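Local coordinates for protein STING-associated CdnE c-di-GMP synthase (PDB 6WT8) that synthesises the cyclic dinucleotide c-di-GMP, presumably from GTP, and as a STING-associated CD-NTase probably serves CBASS anti-phage signalling, at residues G82-F87 with K159-K164. Sequence-based numbering, arbitrary orientation.
Sequences GNLVDF and KYVRLK
Leu84 and Tyr160 meet by a single methyl: CD1 of Leu84 butts against the rim of the phenol ring, 3.5 Å from Tyr160 CE2 and 3.9 Å from CD2, lying close to the ring plane and not over a face. The leucine runs roughly perpendicular to the tyrosine, so one methyl alone touches it. With CD1 anti to CA (chi2 -178°), one branch of the leucine points outward as the bump, and the hollow that takes it lies between the edge of the tyrosine and the next side chain of the helix, where Val161 CG2 stands 4.4 Å from the same methyl. One residue further along, Val85 supplies a second bump, also a single methyl. Its CG1 faces the fork of Val161 almost evenly, 4.1 Å from CG1 and 4.2 Å from CG2, so that a methyl sits opposite a cleft between two methyls. In a CD-NTase, whose catalytic core has the nucleotidyltransferase fold, the contact packs helix 154-172 against the edge of the sheet where strand 85-90 begins, just after helix 60-81. The adjoining strand 106-112 widens the seat, with Thr111 against Val85 and Gln109 against Val161. The fit is small and wholly apolar, burying 140 Å² in all, and it grades from the buried valine pair to the exposed tyrosine. Tyr160 swings its ring out opposite the backbone N (chi1 173°), and the turn about CB-CG (chi2 62°) leaves its edge to the leucine; at its far end OH receives a weak hydrogen bond, 3.3 Å long, from Lys164 NZ one turn later.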
# COMPACT_ATOMS: atom_id res chain seq x y z
N GLY A 82 8.31 -16.32 -19.50
CA GLY A 82 8.59 -16.57 -18.08
C GLY A 82 10.04 -16.91 -17.80
O GLY A 82 10.51 -16.73 -16.66
N ASN A 83 10.78 -17.36 -18.80
CA ASN A 83 12.18 -17.69 -18.65
C ASN A 83 13.04 -16.45 -18.43
O ASN A 83 14.22 -16.60 -18.13
CB ASN A 83 12.69 -18.48 -19.86
CG ASN A 83 12.43 -17.76 -21.21
OD1 ASN A 83 11.27 -17.41 -21.49
ND2 ASN A 83 13.50 -17.52 -22.01
N LEU A 84 12.48 -15.25 -18.64
CA LEU A 84 13.25 -14.01 -18.48
C LEU A 84 12.82 -13.17 -17.29
O LEU A 84 13.52 -12.20 -16.96
CB LEU A 84 13.10 -13.13 -19.75
CG LEU A 84 13.70 -13.78 -21.03
CD1 LEU A 84 13.53 -12.76 -22.20
CD2 LEU A 84 15.16 -14.10 -20.88
N VAL A 85 11.72 -13.52 -16.61
CA VAL A 85 11.18 -12.66 -15.58
C VAL A 85 10.67 -13.48 -14.40
O VAL A 85 10.30 -14.66 -14.51
CB VAL A 85 10.01 -11.80 -16.12
CG1 VAL A 85 10.48 -10.82 -17.18
CG2 VAL A 85 8.83 -12.68 -16.63
N ASP A 86 10.64 -12.81 -13.24
CA ASP A 86 9.80 -13.19 -12.11
C ASP A 86 8.49 -12.41 -12.10
O ASP A 86 8.42 -11.28 -12.58
CB ASP A 86 10.49 -12.87 -10.79
CG ASP A 86 11.77 -13.67 -10.57
OD1 ASP A 86 11.97 -14.78 -11.14
OD2 ASP A 86 12.57 -13.20 -9.71
N PHE A 87 7.47 -13.00 -11.51
CA PHE A 87 6.19 -12.32 -11.41
C PHE A 87 5.86 -12.02 -9.97
O PHE A 87 5.91 -12.92 -9.11
CB PHE A 87 5.06 -13.16 -12.01
CG PHE A 87 5.22 -13.38 -13.51
CD1 PHE A 87 4.85 -12.34 -14.37
CD2 PHE A 87 5.77 -14.56 -14.04
CE1 PHE A 87 5.03 -12.47 -15.73
CE2 PHE A 87 5.95 -14.69 -15.40
CZ PHE A 87 5.59 -13.63 -16.23
N LYS A 159 13.08 -3.44 -22.75
CA LYS A 159 12.32 -3.06 -23.94
C LYS A 159 11.74 -4.28 -24.63
O LYS A 159 10.56 -4.30 -25.00
CB LYS A 159 13.26 -2.27 -24.87
CG LYS A 159 12.54 -1.78 -26.11
CD LYS A 159 13.49 -0.90 -26.91
CE LYS A 159 12.76 -0.44 -28.16
NZ LYS A 159 13.66 0.26 -29.14
N TYR A 160 12.52 -5.35 -24.74
CA TYR A 160 12.04 -6.59 -25.34
C TYR A 160 10.85 -7.15 -24.59
O TYR A 160 9.84 -7.53 -25.21
CB TYR A 160 13.21 -7.58 -25.36
CG TYR A 160 12.85 -8.95 -25.78
CD1 TYR A 160 12.35 -9.22 -27.05
CD2 TYR A 160 13.03 -10.01 -24.90
CE1 TYR A 160 12.03 -10.50 -27.42
CE2 TYR A 160 12.72 -11.29 -25.26
CZ TYR A 160 12.22 -11.54 -26.51
OH TYR A 160 11.92 -12.83 -26.86
N VAL A 161 10.97 -7.27 -23.26
CA VAL A 161 9.86 -7.83 -22.49
C VAL A 161 8.63 -6.93 -22.60
O VAL A 161 7.50 -7.42 -22.79
CB VAL A 161 10.30 -8.03 -21.03
CG1 VAL A 161 9.09 -8.31 -20.15
CG2 VAL A 161 11.26 -9.22 -20.95
N ARG A 162 8.81 -5.60 -22.55
CA ARG A 162 7.66 -4.71 -22.74
C ARG A 162 6.96 -4.94 -24.08
O ARG A 162 5.74 -5.06 -24.14
CB ARG A 162 8.10 -3.26 -22.59
CG ARG A 162 7.03 -2.19 -23.04
CD ARG A 162 5.80 -2.21 -22.15
NE ARG A 162 4.72 -1.40 -22.77
CZ ARG A 162 4.14 -0.31 -22.25
NH1 ARG A 162 4.49 0.13 -21.05
NH2 ARG A 162 3.17 0.28 -22.93
N LEU A 163 7.73 -4.97 -25.16
CA LEU A 163 7.11 -5.09 -26.49
C LEU A 163 6.54 -6.49 -26.71
O LEU A 163 5.45 -6.64 -27.30
CB LEU A 163 8.12 -4.72 -27.61
CG LEU A 163 8.59 -3.26 -27.54
CD1 LEU A 163 9.63 -3.02 -28.62
CD2 LEU A 163 7.41 -2.32 -27.76
N LYS A 164 7.25 -7.51 -26.23
CA LYS A 164 6.73 -8.87 -26.35
C LYS A 164 5.42 -9.02 -25.59
O LYS A 164 4.47 -9.65 -26.08
CB LYS A 164 7.78 -9.84 -25.86
CG LYS A 164 7.47 -11.31 -26.08
CD LYS A 164 8.78 -12.03 -25.74
CE LYS A 164 8.76 -13.50 -26.15
NZ LYS A 164 8.83 -13.63 -27.63